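Local structure of restriction endonuclease R.BpuJI (2VLA) at residues V164-Q169 / V196-K201; F9-I14 / Q169-K174; M1-E6 / I181-E186. The protein probably cleaves DNA as a restriction endonuclease; this chain is its N-terminal recognition domain, here bound to cognate DNA. One frame throughout, in Å; residues are numbered along the deposited sequence.

Contact 1: residues V164-Q169 / V196-K201. With nucleotides of chain B.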
loop_
_atom_site.group_PDB
_atom_site.type_symbol
_atom_site.label_atom_id
_atom_site.label_comp_id
_atom_site.label_asym_id
_atom_site.label_seq_id
_atom_site.Cartn_x
_atom_site.Cartn_y
_atom_site.Cartn_z
ATOM N N VAL A 164 -7.086 -8.538 10.389
ATOM C CA VAL A 164 -7.010 -7.134 9.968
ATOM C C VAL A 164 -7.084 -6.971 8.449
ATOM O O VAL A 164 -8.118 -6.549 7.925
ATOM C CB VAL A 164 -5.752 -6.449 10.525
ATOM C CG1 VAL A 164 -5.644 -5.000 10.049
ATOM C CG2 VAL A 164 -5.717 -6.557 12.034
ATOM N N LEU A 165 -6.050 -7.431 7.708
ATOM C CA LEU A 165 -5.932 -7.019 6.312
ATOM C C LEU A 165 -6.805 -7.815 5.338
ATOM O O LEU A 165 -6.975 -7.404 4.187
ATOM C CB LEU A 165 -4.486 -7.013 5.851
ATOM C CG LEU A 165 -3.665 -5.820 6.346
ATOM C CD1 LEU A 165 -2.210 -6.012 5.940
ATOM C CD2 LEU A 165 -4.191 -4.471 5.803
ATOM N N ASN A 166 -7.385 -8.928 5.809
ATOM C CA ASN A 166 -8.361 -9.684 5.036
ATOM C C ASN A 166 -9.740 -9.745 5.715
ATOM O O ASN A 166 -10.588 -10.491 5.295
ATOM C CB ASN A 166 -7.873 -11.117 4.826
ATOM C CG ASN A 166 -8.266 -11.695 3.443
ATOM O OD1 ASN A 166 -7.779 -11.240 2.410
ATOM N ND2 ASN A 166 -9.137 -12.706 3.444
ATOM N N SER A 167 -9.928 -8.968 6.784
ATOM C CA SER A 167 -11.215 -8.919 7.492
ATOM C C SER A 167 -12.122 -7.857 6.868
ATOM O O SER A 167 -11.793 -6.678 6.871
ATOM C CB SER A 167 -11.006 -8.599 8.978
ATOM O OG SER A 167 -12.230 -8.115 9.606
ATOM N N LEU A 168 -13.246 -8.288 6.314
ATOM C CA LEU A 168 -14.176 -7.356 5.704
ATOM C C LEU A 168 -14.581 -6.244 6.675
ATOM O O LEU A 168 -14.591 -5.064 6.309
ATOM C CB LEU A 168 -15.407 -8.088 5.193
ATOM C CG LEU A 168 -16.488 -7.186 4.601
ATOM C CD1 LEU A 168 -15.990 -6.482 3.327
ATOM C CD2 LEU A 168 -17.797 -7.986 4.332
ATOM N N GLN A 169 -14.926 -6.609 7.904
ATOM C CA GLN A 169 -15.451 -5.613 8.839
ATOM C C GLN A 169 -14.405 -4.593 9.223
ATOM O O GLN A 169 -14.698 -3.397 9.339
ATOM C CB GLN A 169 -16.044 -6.269 10.086
ATOM C CG GLN A 169 -17.347 -6.999 9.814
ATOM C CD GLN A 169 -17.926 -7.658 11.051
ATOM O OE1 GLN A 169 -17.366 -7.570 12.124
ATOM N NE2 GLN A 169 -19.078 -8.314 10.891
ATOM N N VAL A 196 -4.952 -17.055 6.333
ATOM C CA VAL A 196 -5.720 -16.724 5.138
ATOM C C VAL A 196 -5.277 -17.619 3.978
ATOM O O VAL A 196 -4.153 -17.545 3.541
ATOM C CB VAL A 196 -5.494 -15.251 4.744
ATOM C CG1 VAL A 196 -6.188 -14.945 3.433
ATOM C CG2 VAL A 196 -5.973 -14.313 5.881
ATOM N N ARG A 197 -6.222 -18.407 3.463
ATOM C CA ARG A 197 -5.992 -19.262 2.317
ATOM C C ARG A 197 -7.281 -19.252 1.474
ATOM O O ARG A 197 -8.351 -18.872 1.965
ATOM C CB ARG A 197 -5.655 -20.700 2.765
ATOM C CG ARG A 197 -4.335 -20.837 3.575
ATOM C CD ARG A 197 -3.105 -20.532 2.721
ATOM N NE ARG A 197 -1.848 -20.776 3.440
ATOM C CZ ARG A 197 -1.209 -19.873 4.182
ATOM N NH1 ARG A 197 -1.729 -18.658 4.361
ATOM N NH2 ARG A 197 -0.072 -20.195 4.792
ATOM N N HIS A 198 -7.163 -19.657 0.223
ATOM C CA HIS A 198 -8.269 -19.638 -0.723
ATOM C C HIS A 198 -8.303 -20.974 -1.456
ATOM O O HIS A 198 -7.258 -21.565 -1.704
ATOM C CB HIS A 198 -8.080 -18.494 -1.731
ATOM C CG HIS A 198 -8.129 -17.135 -1.110
ATOM N ND1 HIS A 198 -7.014 -16.518 -0.593
ATOM C CD2 HIS A 198 -9.169 -16.301 -0.868
ATOM C CE1 HIS A 198 -7.359 -15.346 -0.095
ATOM N NE2 HIS A 198 -8.663 -15.197 -0.239
ATOM N N PRO A 199 -9.512 -21.478 -1.758
ATOM C CA PRO A 199 -9.645 -22.835 -2.269
ATOM C C PRO A 199 -8.928 -22.999 -3.590
ATOM O O PRO A 199 -9.200 -22.266 -4.531
ATOM C CB PRO A 199 -11.153 -23.016 -2.461
ATOM C CG PRO A 199 -11.801 -21.850 -1.863
ATOM C CD PRO A 199 -10.809 -20.804 -1.583
ATOM N N GLY A 200 -8.032 -23.969 -3.673
ATOM C CA GLY A 200 -7.342 -24.238 -4.912
ATOM C C GLY A 200 -6.333 -23.182 -5.349
ATOM O O GLY A 200 -5.858 -23.225 -6.468
ATOM N N LYS A 201 -5.988 -22.245 -4.456
ATOM C CA LYS A 201 -5.055 -21.166 -4.806
ATOM C C LYS A 201 -3.739 -21.293 -4.062
ATOM O O LYS A 201 -3.687 -21.780 -2.924
ATOM C CB LYS A 201 -5.658 -19.796 -4.474
ATOM C CG LYS A 201 -7.044 -19.526 -5.019
ATOM C CD LYS A 201 -7.130 -19.687 -6.480
ATOM C CE LYS A 201 -6.431 -18.576 -7.198
ATOM N NZ LYS A 201 -6.886 -18.444 -8.642
ATOM P P DG B 8 -3.469 -16.791 -9.506
ATOM O OP1 DG B 8 -4.930 -16.867 -9.534
ATOM O OP2 DG B 8 -2.800 -16.916 -8.204
ATOM O "O5'" DG B 8 -2.805 -17.878 -10.458
ATOM C "C5'" DG B 8 -3.201 -17.928 -11.830
ATOM C "C4'" DG B 8 -2.095 -18.486 -12.693
ATOM O "O4'" DG B 8 -0.993 -17.543 -12.751
ATOM C "C3'" DG B 8 -1.478 -19.783 -12.207
ATOM O "O3'" DG B 8 -1.122 -20.609 -13.349
ATOM C "C2'" DG B 8 -0.259 -19.320 -11.378
ATOM C "C1'" DG B 8 0.191 -18.085 -12.136
ATOM N N9 DG B 8 0.752 -16.979 -11.369
ATOM C C8 DG B 8 0.229 -16.397 -10.231
ATOM N N7 DG B 8 0.907 -15.367 -9.823
ATOM C C5 DG B 8 1.919 -15.234 -10.778
ATOM C C6 DG B 8 2.914 -14.256 -10.908
ATOM O O6 DG B 8 3.166 -13.300 -10.190
ATOM N N1 DG B 8 3.748 -14.490 -12.032
ATOM C C2 DG B 8 3.575 -15.502 -12.945
ATOM N N2 DG B 8 4.484 -15.557 -13.974
ATOM N N3 DG B 8 2.616 -16.414 -12.845
ATOM C C4 DG B 8 1.825 -16.206 -11.753
#

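Contact 2: residues F9-I14 / Q169-K174. With NA (sodium ion), chain E; nucleotides of chain B.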
loop_
_atom_site.group_PDB
_atom_site.type_symbol
_atom_site.label_atom_id
_atom_site.label_comp_id
_atom_site.label_asym_id
_atom_site.label_seq_id
_atom_site.Cartn_x
_atom_site.Cartn_y
_atom_site.Cartn_z
ATOM N N PHE A 9 -12.381 -10.841 3.077
ATOM C CA PHE A 9 -12.427 -10.104 1.822
ATOM C C PHE A 9 -11.031 -9.834 1.321
ATOM O O PHE A 9 -10.259 -9.153 1.978
ATOM C CB PHE A 9 -13.195 -8.774 2.020
ATOM C CG PHE A 9 -13.347 -7.949 0.748
ATOM C CD1 PHE A 9 -12.354 -7.079 0.352
ATOM C CD2 PHE A 9 -14.480 -8.057 -0.032
ATOM C CE1 PHE A 9 -12.482 -6.335 -0.806
ATOM C CE2 PHE A 9 -14.621 -7.313 -1.182
ATOM C CZ PHE A 9 -13.613 -6.457 -1.574
ATOM N N ARG A 10 -10.694 -10.416 0.170
ATOM C CA ARG A 10 -9.385 -10.217 -0.431
ATOM C C ARG A 10 -9.292 -8.820 -1.011
ATOM O O ARG A 10 -10.091 -8.437 -1.877
ATOM C CB ARG A 10 -9.137 -11.278 -1.509
ATOM C CG ARG A 10 -7.765 -11.180 -2.166
ATOM C CD ARG A 10 -7.488 -12.334 -3.083
ATOM N NE ARG A 10 -6.125 -12.299 -3.587
ATOM C CZ ARG A 10 -5.740 -11.781 -4.752
ATOM N NH1 ARG A 10 -6.602 -11.226 -5.567
ATOM N NH2 ARG A 10 -4.460 -11.849 -5.121
ATOM N N CYS A 11 -8.324 -8.059 -0.523
ATOM C CA CYS A 11 -8.195 -6.662 -0.850
ATOM C C CYS A 11 -6.729 -6.362 -1.184
ATOM O O CYS A 11 -5.911 -6.161 -0.303
ATOM C CB CYS A 11 -8.710 -5.776 0.333
ATOM S SG CYS A 11 -8.818 -4.052 0.005
ATOM N N THR A 12 -6.412 -6.400 -2.464
ATOM C CA THR A 12 -5.017 -6.427 -2.862
ATOM C C THR A 12 -4.398 -5.051 -2.946
ATOM O O THR A 12 -5.127 -3.991 -2.973
ATOM C CB THR A 12 -4.804 -7.116 -4.230
ATOM O OG1 THR A 12 -5.507 -6.411 -5.238
ATOM C CG2 THR A 12 -5.271 -8.544 -4.201
ATOM N N ILE A 13 -3.050 -5.055 -2.970
ATOM C CA ILE A 13 -2.277 -3.973 -3.514
ATOM C C ILE A 13 -1.467 -4.541 -4.673
ATOM O O ILE A 13 -1.359 -5.762 -4.826
ATOM C CB ILE A 13 -1.354 -3.308 -2.467
ATOM C CG1 ILE A 13 -0.279 -4.293 -1.957
ATOM C CG2 ILE A 13 -2.193 -2.751 -1.271
ATOM C CD1 ILE A 13 0.951 -3.612 -1.417
ATOM N N ILE A 14 -0.934 -3.655 -5.485
ATOM C CA ILE A 14 -0.125 -4.001 -6.640
ATOM C C ILE A 14 1.026 -4.888 -6.207
ATOM O O ILE A 14 1.598 -4.722 -5.130
ATOM C CB ILE A 14 0.371 -2.722 -7.344
ATOM C CG1 ILE A 14 -0.793 -2.110 -8.167
ATOM C CG2 ILE A 14 1.604 -2.997 -8.247
ATOM C CD1 ILE A 14 -0.536 -0.735 -8.655
ATOM N N GLN A 169 -14.926 -6.609 7.904
ATOM C CA GLN A 169 -15.451 -5.613 8.839
ATOM C C GLN A 169 -14.405 -4.593 9.223
ATOM O O GLN A 169 -14.698 -3.397 9.339
ATOM C CB GLN A 169 -16.044 -6.269 10.086
ATOM C CG GLN A 169 -17.347 -6.999 9.814
ATOM C CD GLN A 169 -17.926 -7.658 11.051
ATOM O OE1 GLN A 169 -17.366 -7.570 12.124
ATOM N NE2 GLN A 169 -19.078 -8.314 10.891
ATOM N N VAL A 170 -13.155 -5.040 9.380
ATOM C CA VAL A 170 -12.091 -4.108 9.659
ATOM C C VAL A 170 -11.888 -3.177 8.470
ATOM O O VAL A 170 -11.740 -1.971 8.637
ATOM C CB VAL A 170 -10.755 -4.852 9.997
ATOM C CG1 VAL A 170 -9.571 -3.873 9.965
ATOM C CG2 VAL A 170 -10.870 -5.538 11.346
ATOM N N LEU A 171 -11.865 -3.742 7.258
ATOM C CA LEU A 171 -11.630 -2.964 6.051
ATOM C C LEU A 171 -12.780 -1.967 5.768
ATOM O O LEU A 171 -12.580 -0.962 5.092
ATOM C CB LEU A 171 -11.408 -3.901 4.848
ATOM C CG LEU A 171 -10.154 -4.793 4.861
ATOM C CD1 LEU A 171 -10.296 -5.785 3.739
ATOM C CD2 LEU A 171 -8.900 -3.944 4.733
ATOM N N GLN A 172 -13.967 -2.285 6.274
ATOM C CA GLN A 172 -15.124 -1.375 6.210
ATOM C C GLN A 172 -15.066 -0.284 7.250
ATOM O O GLN A 172 -15.929 0.613 7.274
ATOM C CB GLN A 172 -16.408 -2.165 6.385
ATOM C CG GLN A 172 -16.738 -3.076 5.208
ATOM C CD GLN A 172 -17.940 -3.924 5.472
ATOM O OE1 GLN A 172 -18.130 -4.403 6.586
ATOM N NE2 GLN A 172 -18.776 -4.127 4.436
ATOM N N GLY A 173 -14.090 -0.328 8.129
ATOM C CA GLY A 173 -13.962 0.722 9.138
ATOM C C GLY A 173 -14.964 0.588 10.287
ATOM O O GLY A 173 -15.287 1.567 10.938
ATOM N N LYS A 174 -15.413 -0.628 10.567
ATOM C CA LYS A 174 -16.425 -0.862 11.596
ATOM C C LYS A 174 -15.847 -1.221 12.964
ATOM O O LYS A 174 -16.568 -1.239 13.961
ATOM C CB LYS A 174 -17.357 -1.972 11.142
ATOM C CG LYS A 174 -18.269 -1.568 9.975
ATOM C CD LYS A 174 -19.122 -2.724 9.548
ATOM C CE LYS A 174 -19.952 -2.395 8.327
ATOM N NZ LYS A 174 -20.668 -3.604 7.803
HETATM NA NA NA E . -15.202 4.071 11.523
ATOM P P DC B 7 -6.345 -10.762 -9.462
ATOM O OP1 DC B 7 -7.670 -11.395 -9.571
ATOM O OP2 DC B 7 -5.982 -10.103 -8.193
ATOM O "O5'" DC B 7 -5.171 -11.800 -9.791
ATOM C "C5'" DC B 7 -5.266 -12.640 -10.937
ATOM C "C4'" DC B 7 -3.985 -13.442 -11.121
ATOM O "O4'" DC B 7 -2.893 -12.552 -11.504
ATOM C "C3'" DC B 7 -3.473 -14.159 -9.865
ATOM O "O3'" DC B 7 -3.013 -15.443 -10.232
ATOM C "C2'" DC B 7 -2.276 -13.331 -9.434
ATOM C "C1'" DC B 7 -1.736 -12.934 -10.774
ATOM N N1 DC B 7 -0.790 -11.805 -10.843
ATOM C C2 DC B 7 0.219 -11.847 -11.798
ATOM O O2 DC B 7 0.332 -12.865 -12.493
ATOM N N3 DC B 7 1.071 -10.807 -11.909
ATOM C C4 DC B 7 0.871 -9.718 -11.158
ATOM N N4 DC B 7 1.703 -8.694 -11.288
ATOM C C5 DC B 7 -0.162 -9.658 -10.187
ATOM C C6 DC B 7 -0.957 -10.709 -10.059
#

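Contact 3: residues M1-E6 / I181-E186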
loop_
_atom_site.group_PDB
_atom_site.type_symbol
_atom_site.label_atom_id
_atom_site.label_comp_id
_atom_site.label_asym_id
_atom_site.label_seq_id
_atom_site.Cartn_x
_atom_site.Cartn_y
_atom_site.Cartn_z
ATOM N N MET A 1 -18.384 -3.116 17.528
ATOM C CA MET A 1 -19.190 -4.142 18.243
ATOM C C MET A 1 -19.508 -5.307 17.325
ATOM O O MET A 1 -19.636 -5.140 16.112
ATOM N N ASN A 2 -19.629 -6.491 17.908
ATOM C CA ASN A 2 -19.986 -7.667 17.166
ATOM C C ASN A 2 -18.971 -7.947 16.077
ATOM O O ASN A 2 -19.328 -8.361 14.988
ATOM C CB ASN A 2 -21.381 -7.511 16.552
ATOM C CG ASN A 2 -22.484 -7.529 17.595
ATOM O OD1 ASN A 2 -22.394 -8.239 18.599
ATOM N ND2 ASN A 2 -23.536 -6.753 17.356
ATOM N N TYR A 3 -17.696 -7.711 16.388
ATOM C CA TYR A 3 -16.613 -8.030 15.471
ATOM C C TYR A 3 -16.641 -9.494 15.124
ATOM O O TYR A 3 -16.593 -10.355 16.006
ATOM C CB TYR A 3 -15.278 -7.669 16.109
ATOM C CG TYR A 3 -14.040 -8.148 15.340
ATOM C CD1 TYR A 3 -13.901 -7.922 13.983
ATOM C CD2 TYR A 3 -12.992 -8.746 16.010
ATOM C CE1 TYR A 3 -12.736 -8.351 13.296
ATOM C CE2 TYR A 3 -11.860 -9.139 15.361
ATOM C CZ TYR A 3 -11.721 -8.923 14.016
ATOM O OH TYR A 3 -10.552 -9.351 13.393
ATOM N N ASN A 4 -16.764 -9.779 13.830
ATOM C CA ASN A 4 -16.722 -11.134 13.348
ATOM C C ASN A 4 -15.777 -11.226 12.198
ATOM O O ASN A 4 -16.127 -10.884 11.070
ATOM C CB ASN A 4 -18.110 -11.597 12.911
ATOM C CG ASN A 4 -18.117 -13.029 12.443
ATOM O OD1 ASN A 4 -17.118 -13.750 12.584
ATOM N ND2 ASN A 4 -19.239 -13.464 11.885
ATOM N N PRO A 5 -14.559 -11.697 12.463
ATOM C CA PRO A 5 -13.545 -11.818 11.408
ATOM C C PRO A 5 -13.859 -12.902 10.400
ATOM O O PRO A 5 -13.183 -13.012 9.403
ATOM C CB PRO A 5 -12.271 -12.141 12.188
ATOM C CG PRO A 5 -12.741 -12.795 13.423
ATOM C CD PRO A 5 -14.034 -12.096 13.777
ATOM N N GLU A 6 -14.880 -13.709 10.657
ATOM C CA GLU A 6 -15.234 -14.767 9.722
ATOM C C GLU A 6 -15.605 -14.197 8.353
ATOM O O GLU A 6 -15.449 -14.857 7.360
ATOM C CB GLU A 6 -16.362 -15.654 10.279
ATOM C CG GLU A 6 -15.840 -16.795 11.157
ATOM C CD GLU A 6 -16.934 -17.746 11.659
ATOM O OE1 GLU A 6 -18.044 -17.767 11.076
ATOM O OE2 GLU A 6 -16.663 -18.490 12.627
ATOM N N ILE A 181 -7.833 -7.096 19.179
ATOM C CA ILE A 181 -6.960 -7.667 20.174
ATOM C C ILE A 181 -7.729 -8.575 21.137
ATOM O O ILE A 181 -7.299 -9.680 21.443
ATOM C CB ILE A 181 -6.229 -6.557 20.934
ATOM C CG1 ILE A 181 -5.218 -5.833 19.981
ATOM C CG2 ILE A 181 -5.553 -7.111 22.200
ATOM C CD1 ILE A 181 -4.353 -6.758 19.139
ATOM N N GLU A 182 -8.878 -8.131 21.593
ATOM C CA GLU A 182 -9.676 -8.951 22.504
ATOM C C GLU A 182 -10.114 -10.273 21.845
ATOM O O GLU A 182 -10.076 -11.340 22.471
ATOM C CB GLU A 182 -10.890 -8.160 23.020
ATOM C CG GLU A 182 -10.495 -7.064 24.027
ATOM C CD GLU A 182 -11.638 -6.095 24.388
ATOM O OE1 GLU A 182 -12.656 -6.043 23.669
ATOM O OE2 GLU A 182 -11.489 -5.361 25.390
ATOM N N LYS A 183 -10.447 -10.215 20.560
ATOM C CA LYS A 183 -10.843 -11.411 19.824
ATOM C C LYS A 183 -9.660 -12.387 19.655
ATOM O O LYS A 183 -9.815 -13.613 19.804
ATOM C CB LYS A 183 -11.417 -11.010 18.459
ATOM C CG LYS A 183 -11.741 -12.163 17.539
ATOM C CD LYS A 183 -12.738 -13.131 18.138
ATOM C CE LYS A 183 -13.121 -14.197 17.147
ATOM N NZ LYS A 183 -13.810 -15.347 17.786
ATOM N N ILE A 184 -8.478 -11.853 19.361
ATOM C CA ILE A 184 -7.290 -12.698 19.227
ATOM C C ILE A 184 -6.995 -13.385 20.555
ATOM O O ILE A 184 -6.738 -14.568 20.597
ATOM C CB ILE A 184 -6.061 -11.894 18.723
ATOM C CG1 ILE A 184 -6.298 -11.462 17.265
ATOM C CG2 ILE A 184 -4.756 -12.734 18.845
ATOM C CD1 ILE A 184 -5.230 -10.546 16.679
ATOM N N ILE A 185 -7.115 -12.650 21.650
ATOM C CA ILE A 185 -6.855 -13.220 22.959
ATOM C C ILE A 185 -7.877 -14.341 23.281
ATOM O O ILE A 185 -7.503 -15.399 23.784
ATOM C CB ILE A 185 -6.890 -12.138 24.053
ATOM C CG1 ILE A 185 -5.645 -11.227 23.932
ATOM C CG2 ILE A 185 -6.972 -12.787 25.449
ATOM C CD1 ILE A 185 -5.688 -9.978 24.837
ATOM N N GLU A 186 -9.144 -14.122 22.951
ATOM C CA GLU A 186 -10.162 -15.153 23.182
ATOM C C GLU A 186 -9.899 -16.383 22.321
ATOM O O GLU A 186 -9.958 -17.518 22.806
ATOM C CB GLU A 186 -11.562 -14.617 22.901
ATOM C CG GLU A 186 -12.664 -15.643 23.153
ATOM C CD GLU A 186 -14.018 -15.193 22.644
ATOM O OE1 GLU A 186 -14.684 -14.394 23.341
ATOM O OE2 GLU A 186 -14.430 -15.657 21.558
#

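Contact 1: residues V164-Q169 / V196-K201
Beside the DNA-binding face of the recognition domain, N166, just past the end of helix 157-165, meets V196 and H198 of the loop that leads into helix 203-219. The amide of N166 lies against one valine methyl: ND2 is 3.7 Å from V196 CG1 and CG 3.9 Å from the same carbon, while N166 CB meets the other methyl, V196 CG2, at 3.9 Å. CG1 stands anti to the backbone N of V196 (chi1 175°), which presents both methyls to the asparagine. The touch is van der Waals; ND2 is hydrogen-bonded to OE1 of Q8, and H198, whose NE2 is 4.5 Å from ND2, has ND1 paired with OG of S206. The domain's DNA recognition is of helix-turn-helix type, and here a type II beta turn from H198 to K201, closed by K201 N to H198 O at 3.1 Å, carries the chain toward a phosphate. K201 is bent at chi2 (-56°) and chi3 (-72°), and NZ reaches OP1 of DG8 of chain B at 2.7 Å, while Y205 makes a cation-pi contact with it. Cut back to an alanine, the side chain would fall short, and OP1 would probably lose its ammonium partner.

Contact 2: residues F9-I14 / Q169-K174
F9 and C11, on the extended arm that precedes helix 22-36, close over L171, near the end of helix 168-171, where a Schellman motif stops the helix. F9 comes first: its carbonyl O lies 3.8 Å from L171 CD1, and ring atom CD1 of F9 is 4.2 Å from the same methyl, the two side chains crossing at about a right angle. The ring also has C11 CB in its plane, at its edge.

R10 turns the other way, to the DNA. CG is anti to the backbone N (chi1 -178°) and the chain runs extended to NE, which carries the guanidinium out to the backbone of chain B. There NH1 donates to OP2 of DC7 at 2.9 Å, nearly straight at 171° and at the edge of the guanidinium, in its plane. NE is hydrogen-bonded to the carbonyl of Y205, whose ring adds a cation-pi contact, and T12 CG2 covers one face of the group; these neighbours limit its rotation.

C11 faces the protein again, with CB 3.8 Å from L171 CD1, so that one leucine methyl touches both F9 and C11. Farther on, I13 packs on Q213 and Y216 of helix 203-219, and I14 on helix 62-76.

Across the contact, G173 has positive phi, and two bonds return to the last turn: G173 N to V170 O at 2.9 Å and K174 N to Q169 O at 3.1 Å. Q172 and G173 also line the pocket of the bound polyether. K174 NZ donates to Q172 OE1 at 2.9 Å from above the amide plane (51° out of it). The sodium ion is coordinated by the carbonyl O of G173 at 2.6 Å.

Contact 3: residues M1-E6 / I181-E186
K183 of helix 177-189 meets Y3 and P5 of the N-terminal arm. The regular turn of the helix is documented by I185 N to I181 O and E186 N to E182 O, both at 3.0 Å. I181 points away from the arm and packs on V144, T147 and A148 of helix 137-150.

K183 carries the contact with its aliphatic chain. CB sits at the edge of the Y3 ring, near its plane, 3.6 Å from CE2, and K183 CG follows at 3.7 Å from that same ring carbon. A bend at chi2 (58°) then takes the chain past the ring to the proline, where K183 CE lies 4.0 Å from P5 CG. The ammonium end goes on to a salt bridge with D187. I184, the next residue, packs on L155 and Y163.

On the arm, Y3 and P5 pack on each other: P5 CD lies 3.8 Å above the tyrosine ring, over its centre, while K183 occupies the edge. The hydroxyl of Y3 is hydrogen-bonded to the carbonyl O of Y163, which anchors the ring on helix 157-165. Between these two residues N4 reaches forward along the backbone, OD1 accepting from E6 N at 3.0 Å and 152°, the geometry of an Asx turn.

Overall arrangement
Contacts 1 and 2 are buried, their centres about 17 and 12 Å from the centre of the chain, whereas contact 3 is only partly buried at about 24 Å. Contacts 1 and 2 both use helix 168-171 and share Q169; N166 O lies 2.9 Å from F9 N, a probable hydrogen bond joining them. Q169 OE1, 2.9 Å from N4 N, links both to contact 3 in the same way. Contact 2 joins apolar side chains, contact 1 sets an amide on valine methyls, and contact 3 lays a lysine's aliphatic chain on a ring and a proline. Contacts 1 and 2 each send a basic side chain to a phosphate of chain B; contact 3, its nearest atom about 18 Å from the DNA, pairs its lysine with the carboxylate of D187.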